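PDB 3OG9: protein yahD a copper inducible hydrolase from Lactococcus lactis subsp. lactis, which is a copper-inducible alpha/beta-hydrolase-fold protein that binds D-malate in its pocket and probably acts as a hydrolase. Local coordinates for residues M119-K124 against E176-Q181; V152-A157 against G169-D174. All coordinates share one frame; numbering follows the deposited sequence. Where two conformers were deposited one is given.

The two contacts illustrate how one helix can pack along its length in an alpha/beta fold. Both use helix 165-177: its last turn and the loop beyond in contact 1, its middle in contact 2. All the touching residues of contact 1 are buried, although exposed charges flank them; contact 2 is also largely buried, with one lysine at its margin. Their chemistry differs with place. Contact 1 sets Phe-120 and Leu-121 against Ser-178 and Cys-180, whereas contact 2 lays two leucines and a lysine's methylenes between strand and helix. They meet where Val-152 packs against Phe-120 and Cys-180, and probably through a backbone bond from Val-152 to Gln-181.

Contact 1. Residues M119-K124 against E176-Q181; sequences MFLRGK and EDSGCQ
Phe-120 and Cys-180 form the closest meeting between residues 119-124 and 176-181, a sulfur-aromatic contact in which SG of Cys-180 lies 4.0 Å from CE2 of Phe-120. The sulfur approaches the ring obliquely, 71° off the normal and 5.3 Å from the centroid. The phenylalanine ring extends from its helix with CG anti to the backbone N (chi1 -165°), which carries CE2 forward to the sulfur. Leu-147 touches both partners, and Val-152 of the neighbouring strand packs on both as well, so the pair is buried among apolar side chains.

Beside it the packing is slacker. Methyl CD2 of Leu-121 comes to 4.3 Å from OG of Ser-178, a van der Waals approach only; in the conformer described, this hydroxyl bonds to the carbonyl O of Leu-175, three residues back. Leu-175 also lies against both Leu-121 and Cys-180, so it bridges the two segments.

The solvent side has a different character. Arg-122 is exposed and makes a salt bridge with Glu-139 and a cation-pi contact with Phe-141, while Glu-176 and Asp-177 are likewise exposed and take no part in the packing.

Gly-123 and Gly-179 each leave helical backbone angles at positive phi, with two bonds back into the last turn. N of Gly-123 bonds to O of Phe-120 at 3.1 Å and N of Lys-124 to O of Met-119 at 2.8 Å; N of Gly-179 bonds to O of Glu-176 at 2.9 Å. The contact lies beside these two Schellman motifs, where neighbouring helices of an alpha/beta-hydrolase fold give way to loop.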
ATOM      1  N   MET A 119      -2.813   7.666  -0.075  1.00  8.29           N
ATOM      2  CA  MET A 119      -3.584   8.023   1.125  1.00  9.52           C
ATOM      3  C   MET A 119      -2.712   8.633   2.230  1.00  9.90           C
ATOM      4  O   MET A 119      -3.117   9.597   2.887  1.00 10.89           O
ATOM      5  CB  MET A 119      -4.300   6.797   1.672  1.00  8.70           C
ATOM      6  CG  MET A 119      -5.525   6.440   0.813  1.00 10.05           C
ATOM      7  SD  MET A 119      -6.489   5.050   1.436  1.00 15.41           S
ATOM      8  CE  MET A 119      -5.238   3.811   1.675  1.00 14.63           C
ATOM      9  N   PHE A 120      -1.529   8.063   2.402  1.00  8.86           N
ATOM     10  CA  PHE A 120      -0.569   8.468   3.443  1.00  9.46           C
ATOM     11  C   PHE A 120      -0.102   9.886   3.122  1.00  9.75           C
ATOM     12  O   PHE A 120      -0.134  10.794   3.992  1.00  9.31           O
ATOM     13  CB  PHE A 120       0.617   7.514   3.362  1.00  9.40           C
ATOM     14  CG  PHE A 120       1.530   7.539   4.557  1.00  8.57           C
ATOM     15  CD1 PHE A 120       1.014   7.487   5.848  1.00 11.31           C
ATOM     16  CD2 PHE A 120       2.904   7.547   4.380  1.00 10.46           C
ATOM     17  CE1 PHE A 120       1.863   7.463   6.977  1.00 12.79           C
ATOM     18  CE2 PHE A 120       3.765   7.515   5.490  1.00 11.06           C
ATOM     19  CZ  PHE A 120       3.227   7.468   6.796  1.00 10.88           C
ATOM     20  N   LEU A 121       0.316  10.075   1.873  1.00  9.47           N
ATOM     21  CA  LEU A 121       0.856  11.359   1.411  1.00 11.32           C
ATOM     22  C   LEU A 121      -0.207  12.469   1.336  1.00 12.12           C
ATOM     23  O   LEU A 121       0.115  13.655   1.485  1.00 13.25           O
ATOM     24  CB  LEU A 121       1.551  11.180   0.055  1.00 10.83           C
ATOM     25  CG  LEU A 121       2.932  10.537   0.140  1.00 11.13           C
ATOM     26  CD1 LEU A 121       3.401  10.049  -1.207  1.00 10.81           C
ATOM     27  CD2 LEU A 121       3.942  11.522   0.713  1.00 11.35           C
ATOM     28  N   ARG A 122      -1.458  12.081   1.095  1.00 12.06           N
ATOM     29  CA  ARG A 122      -2.567  13.015   1.077  1.00 12.23           C
ATOM     30  C   ARG A 122      -3.088  13.283   2.478  1.00 12.36           C
ATOM     31  O   ARG A 122      -3.989  14.117   2.630  1.00 13.22           O
ATOM     32  CB  ARG A 122      -3.721  12.453   0.227  1.00 12.49           C
ATOM     33  CG  ARG A 122      -3.520  12.547  -1.297  1.00 14.68           C
ATOM     34  CD  ARG A 122      -3.794  13.956  -1.764  1.00 18.58           C
ATOM     35  NE  ARG A 122      -3.779  14.148  -3.209  1.00 19.31           N
ATOM     36  CZ  ARG A 122      -4.053  15.313  -3.782  1.00 24.75           C
ATOM     37  NH1 ARG A 122      -4.350  16.361  -3.026  1.00 28.09           N
ATOM     38  NH2 ARG A 122      -4.033  15.447  -5.098  1.00 27.30           N
ATOM     39  N   GLY A 123      -2.592  12.540   3.479  1.00 11.64           N
ATOM     40  CA  GLY A 123      -3.069  12.665   4.874  1.00 12.02           C
ATOM     41  C   GLY A 123      -4.491  12.166   5.126  1.00 12.95           C
ATOM     42  O   GLY A 123      -5.169  12.635   6.044  1.00 12.78           O
ATOM     43  N   LYS A 124      -4.946  11.206   4.325  1.00 12.21           N
ATOM     44  CA  LYS A 124      -6.286  10.650   4.500  1.00 12.67           C
ATOM     45  C   LYS A 124      -6.321   9.548   5.570  1.00 12.87           C
ATOM     46  O   LYS A 124      -7.364   9.339   6.211  1.00 13.51           O
ATOM     47  CB  LYS A 124      -6.859  10.137   3.180  1.00 12.18           C
ATOM     48  CG  LYS A 124      -7.071  11.174   2.072  1.00 11.58           C
ATOM     49  CD  LYS A 124      -7.901  10.519   0.934  1.00 11.90           C
ATOM     50  CE  LYS A 124      -8.187  11.499  -0.185  1.00 11.64           C
ATOM     51  NZ  LYS A 124      -9.257  11.054  -1.167  1.00 13.27           N
ATOM     52  N   GLU A 176      10.429  11.552   1.426  1.00 10.61           N
ATOM     53  CA  GLU A 176      11.544  12.164   2.174  1.00 13.42           C
ATOM     54  C   GLU A 176      11.318  13.658   2.425  1.00 13.29           C
ATOM     55  O   GLU A 176      11.657  14.178   3.495  1.00 13.61           O
ATOM     56  CB  GLU A 176      12.851  11.885   1.469  1.00 12.55           C
ATOM     57  CG  GLU A 176      13.276  10.467   1.778  1.00 17.23           C
ATOM     58  CD  GLU A 176      14.506  10.011   1.044  1.00 25.02           C
ATOM     59  OE1 GLU A 176      14.882  10.664   0.027  1.00 27.01           O
ATOM     60  OE2 GLU A 176      15.080   8.980   1.498  1.00 26.48           O
ATOM     61  N   ASP A 177      10.737  14.339   1.443  1.00 13.59           N
ATOM     62  CA  ASP A 177      10.319  15.724   1.658  1.00 13.86           C
ATOM     63  C   ASP A 177       9.307  15.897   2.790  1.00 13.85           C
ATOM     64  O   ASP A 177       9.273  16.957   3.424  1.00 14.06           O
ATOM     65  CB  ASP A 177       9.764  16.335   0.377  1.00 14.70           C
ATOM     66  CG  ASP A 177      10.842  16.530  -0.698  1.00 15.33           C
ATOM     67  OD1 ASP A 177      12.067  16.276  -0.450  1.00 19.07           O
ATOM     68  OD2 ASP A 177      10.449  16.928  -1.806  1.00 16.97           O
ATOM     69  N   SER A 178       8.497  14.865   3.037  0.50 13.26           N
ATOM     70  CA  SER A 178       7.528  14.872   4.142  0.50 12.81           C
ATOM     71  C   SER A 178       8.188  14.501   5.470  0.50 12.36           C
ATOM     72  O   SER A 178       7.602  14.673   6.548  0.50 11.84           O
ATOM     73  CB  SER A 178       6.361  13.918   3.848  0.50 12.57           C
ATOM     74  OG  SER A 178       6.790  12.571   3.795  0.50 14.13           O
ATOM     75  N   GLY A 179       9.412  14.002   5.390  1.00 11.59           N
ATOM     76  CA  GLY A 179      10.158  13.653   6.587  1.00 11.70           C
ATOM     77  C   GLY A 179      10.308  12.174   6.870  1.00 10.47           C
ATOM     78  O   GLY A 179      10.945  11.820   7.856  1.00  9.92           O
ATOM     79  N   CYS A 180       9.777  11.302   6.000  1.00  9.77           N
ATOM     80  CA  CYS A 180       9.859   9.837   6.249  1.00  9.87           C
ATOM     81  C   CYS A 180      11.273   9.279   6.263  1.00  9.40           C
ATOM     82  O   CYS A 180      12.145   9.723   5.523  1.00  9.30           O
ATOM     83  CB  CYS A 180       9.055   9.009   5.233  1.00 10.78           C
ATOM     84  SG  CYS A 180       7.319   9.294   5.252  1.00 14.42           S
ATOM     85  N   GLN A 181      11.462   8.237   7.072  1.00  8.68           N
ATOM     86  CA  GLN A 181      12.696   7.478   7.095  1.00  8.46           C
ATOM     87  C   GLN A 181      12.431   6.255   6.208  1.00  7.69           C
ATOM     88  O   GLN A 181      11.594   5.431   6.528  1.00  8.37           O
ATOM     89  CB  GLN A 181      12.999   7.018   8.531  1.00  7.75           C
ATOM     90  CG  GLN A 181      13.670   8.052   9.444  1.00  9.91           C
ATOM     91  CD  GLN A 181      12.763   9.245   9.778  1.00 12.65           C
ATOM     92  OE1 GLN A 181      11.594   9.099  10.188  1.00 14.88           O
ATOM     93  NE2 GLN A 181      13.297  10.420   9.597  1.00  8.15           N
TER

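Contact 2. Residues V152-A157 against G169-D174; sequences VFLSYA and GDLKGD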
ATOM      1  N   VAL A 152       9.032   3.759   6.514  1.00  3.71           N
ATOM      2  CA  VAL A 152       8.351   3.235   5.335  1.00  4.29           C
ATOM      3  C   VAL A 152       9.349   2.342   4.596  1.00  3.88           C
ATOM      4  O   VAL A 152      10.518   2.730   4.430  1.00  5.00           O
ATOM      5  CB  VAL A 152       7.880   4.402   4.389  1.00  3.32           C
ATOM      6  CG1 VAL A 152       7.439   3.846   3.009  1.00  3.35           C
ATOM      7  CG2 VAL A 152       6.698   5.168   5.036  1.00  6.47           C
ATOM      8  N   PHE A 153       8.900   1.159   4.184  1.00  3.58           N
ATOM      9  CA  PHE A 153       9.722   0.202   3.395  1.00  3.94           C
ATOM     10  C   PHE A 153       9.198   0.187   1.954  1.00  3.88           C
ATOM     11  O   PHE A 153       7.972   0.093   1.762  1.00  4.05           O
ATOM     12  CB  PHE A 153       9.538  -1.217   3.989  1.00  3.70           C
ATOM     13  CG  PHE A 153      10.291  -2.320   3.229  1.00  4.62           C
ATOM     14  CD1 PHE A 153      11.541  -2.743   3.656  1.00  6.89           C
ATOM     15  CD2 PHE A 153       9.714  -2.941   2.132  1.00  5.14           C
ATOM     16  CE1 PHE A 153      12.222  -3.773   2.965  1.00  6.19           C
ATOM     17  CE2 PHE A 153      10.379  -3.976   1.417  1.00  8.15           C
ATOM     18  CZ  PHE A 153      11.644  -4.366   1.832  1.00  4.47           C
ATOM     19  N   LEU A 154      10.102   0.319   0.965  1.00  4.74           N
ATOM     20  CA  LEU A 154       9.738   0.309  -0.444  1.00  4.38           C
ATOM     21  C   LEU A 154      10.615  -0.655  -1.180  1.00  5.44           C
ATOM     22  O   LEU A 154      11.846  -0.658  -0.984  1.00  6.71           O
ATOM     23  CB  LEU A 154       9.951   1.688  -1.106  1.00  4.36           C
ATOM     24  CG  LEU A 154       9.262   2.892  -0.485  1.00  4.13           C
ATOM     25  CD1 LEU A 154       9.753   4.200  -1.143  1.00  5.65           C
ATOM     26  CD2 LEU A 154       7.741   2.797  -0.599  1.00  4.28           C
ATOM     27  N   SER A 155      10.019  -1.435  -2.070  1.00  4.88           N
ATOM     28  CA  SER A 155      10.865  -2.220  -3.003  1.00  4.83           C
ATOM     29  C   SER A 155      10.778  -1.624  -4.403  1.00  5.61           C
ATOM     30  O   SER A 155       9.776  -1.002  -4.747  1.00  4.59           O
ATOM     31  CB  SER A 155      10.442  -3.671  -3.047  1.00  5.03           C
ATOM     32  OG  SER A 155       9.178  -3.814  -3.664  1.00  6.69           O
ATOM     33  N   TYR A 156      11.820  -1.878  -5.210  1.00  6.19           N
ATOM     34  CA  TYR A 156      11.871  -1.428  -6.573  1.00  7.52           C
ATOM     35  C   TYR A 156      12.710  -2.459  -7.345  1.00  8.52           C
ATOM     36  O   TYR A 156      13.651  -3.024  -6.779  1.00  8.72           O
ATOM     37  CB  TYR A 156      12.535  -0.041  -6.567  1.00  8.63           C
ATOM     38  CG  TYR A 156      12.937   0.466  -7.908  1.00 12.59           C
ATOM     39  CD1 TYR A 156      11.970   0.939  -8.816  1.00 12.31           C
ATOM     40  CD2 TYR A 156      14.286   0.461  -8.294  1.00 11.58           C
ATOM     41  CE1 TYR A 156      12.348   1.393 -10.087  1.00 16.20           C
ATOM     42  CE2 TYR A 156      14.668   0.929  -9.549  1.00 15.22           C
ATOM     43  CZ  TYR A 156      13.703   1.395 -10.435  1.00 15.51           C
ATOM     44  OH  TYR A 156      14.084   1.840 -11.697  1.00 17.07           O
ATOM     45  N   ALA A 157      12.370  -2.729  -8.604  1.00  7.99           N
ATOM     46  CA  ALA A 157      13.318  -3.462  -9.463  1.00  9.65           C
ATOM     47  C   ALA A 157      13.703  -2.592 -10.665  1.00 10.75           C
ATOM     48  O   ALA A 157      12.839  -1.951 -11.239  1.00  9.30           O
ATOM     49  CB  ALA A 157      12.719  -4.795  -9.928  1.00  9.06           C
ATOM     50  N   GLY A 169      11.904   7.646  -8.190  1.00  8.66           N
ATOM     51  CA  GLY A 169      12.608   8.811  -7.590  1.00  8.09           C
ATOM     52  C   GLY A 169      11.689   9.890  -7.030  1.00  7.84           C
ATOM     53  O   GLY A 169      11.975  10.522  -5.980  1.00  7.44           O
ATOM     54  N   ASP A 170      10.594  10.150  -7.743  1.00  8.59           N
ATOM     55  CA  ASP A 170       9.595  11.116  -7.283  1.00  9.24           C
ATOM     56  C   ASP A 170       8.829  10.614  -6.072  1.00  8.69           C
ATOM     57  O   ASP A 170       8.534  11.388  -5.160  1.00  9.85           O
ATOM     58  CB  ASP A 170       8.617  11.526  -8.410  1.00  9.27           C
ATOM     59  CG  ASP A 170       9.207  12.590  -9.373  1.00 14.39           C
ATOM     60  OD1 ASP A 170      10.023  13.477  -8.953  1.00 18.87           O
ATOM     61  OD2 ASP A 170       8.831  12.565 -10.571  1.00 17.31           O
ATOM     62  N   LEU A 171       8.473   9.332  -6.063  1.00  8.29           N
ATOM     63  CA  LEU A 171       7.842   8.754  -4.878  1.00  7.45           C
ATOM     64  C   LEU A 171       8.747   8.855  -3.628  1.00  6.45           C
ATOM     65  O   LEU A 171       8.294   9.252  -2.570  1.00  5.78           O
ATOM     66  CB  LEU A 171       7.466   7.281  -5.129  1.00  7.10           C
ATOM     67  CG  LEU A 171       6.969   6.539  -3.881  1.00  8.36           C
ATOM     68  CD1 LEU A 171       5.598   7.106  -3.444  1.00  6.06           C
ATOM     69  CD2 LEU A 171       6.878   5.037  -4.197  1.00  5.94           C
ATOM     70  N   LYS A 172      10.008   8.471  -3.767  1.00  6.97           N
ATOM     71  CA  LYS A 172      10.946   8.520  -2.636  1.00  7.37           C
ATOM     72  C   LYS A 172      11.102   9.985  -2.164  1.00  8.35           C
ATOM     73  O   LYS A 172      11.065  10.304  -0.959  1.00  7.45           O
ATOM     74  CB  LYS A 172      12.301   7.983  -3.103  1.00  8.09           C
ATOM     75  CG  LYS A 172      12.403   6.481  -3.209  1.00  8.25           C
ATOM     76  CD  LYS A 172      13.895   6.110  -3.416  1.00 11.82           C
ATOM     77  CE  LYS A 172      14.471   6.656  -4.718  1.00  9.97           C
ATOM     78  NZ  LYS A 172      15.911   6.275  -4.807  1.00 12.85           N
ATOM     79  N   GLY A 173      11.248  10.864  -3.145  1.00  8.97           N
ATOM     80  CA  GLY A 173      11.382  12.311  -2.894  1.00  9.89           C
ATOM     81  C   GLY A 173      10.180  12.880  -2.162  1.00  9.86           C
ATOM     82  O   GLY A 173      10.338  13.636  -1.204  1.00  9.31           O
ATOM     83  N   ASP A 174       8.961  12.544  -2.601  1.00  9.71           N
ATOM     84  CA  ASP A 174       7.762  13.015  -1.884  1.00  9.47           C
ATOM     85  C   ASP A 174       7.752  12.530  -0.446  1.00  9.72           C
ATOM     86  O   ASP A 174       7.468  13.301   0.460  1.00  9.77           O
ATOM     87  CB  ASP A 174       6.459  12.582  -2.579  1.00  9.29           C
ATOM     88  CG  ASP A 174       6.193  13.369  -3.888  1.00 13.97           C
ATOM     89  OD1 ASP A 174       5.254  12.997  -4.620  1.00 17.45           O
ATOM     90  OD2 ASP A 174       6.893  14.364  -4.165  1.00 16.67           O
TER
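Two groups grip the hydroxyl OG of Ser-155, the strand neighbour of the Leu-154 that packs against Leu-171 and Lys-172: the backbone N of His-134 and the carboxylate oxygen OE2 of Glu-197. These bonds satisfy a buried polar atom on one face of the strand. Leu-154, next in the alternation, projects from the other face toward helix 165-177, and there the contact is wholly apolar.

Leu-154 carries it with the tip of its side chain. Methyl CD1 of Leu-154 comes to 4.1 Å from CG of Lys-172, the two side chains crossing at a slant, and to 4.3 Å from CD2 of Leu-171. The second methyl, CD2 of Leu-154, stands almost equally near, 4.3 Å from that same CD2 of Leu-171, so the leucine fork straddles one methyl of the helix. With CG beside its backbone N (chi1 -56°) and the chain extended beyond, Leu-154 spans much of the gap between elements whose nearest CA atoms, those of Leu-154 and Lys-172, are 8.6 Å apart.

Lys-172 contributes only the inner part of its chain. Its chi1 of -78° sets CG against the leucine; the chain bends farther out, at chi3, and the residue as a whole is partly exposed. On the helix itself, N of Gly-173 bonds to O of Gly-169 at 2.9 Å.

The contact lies within the beta-alpha-beta crossover formed by strand 151-156, helix 165-177 and strand 181-186. Around it, Leu-117 of helix 111-121 touches both Leu-154 and Leu-171, while Ala-132 of strand 129-133 and Ile-184 of strand 181-186 flank Leu-154 within the parallel part of the sheet.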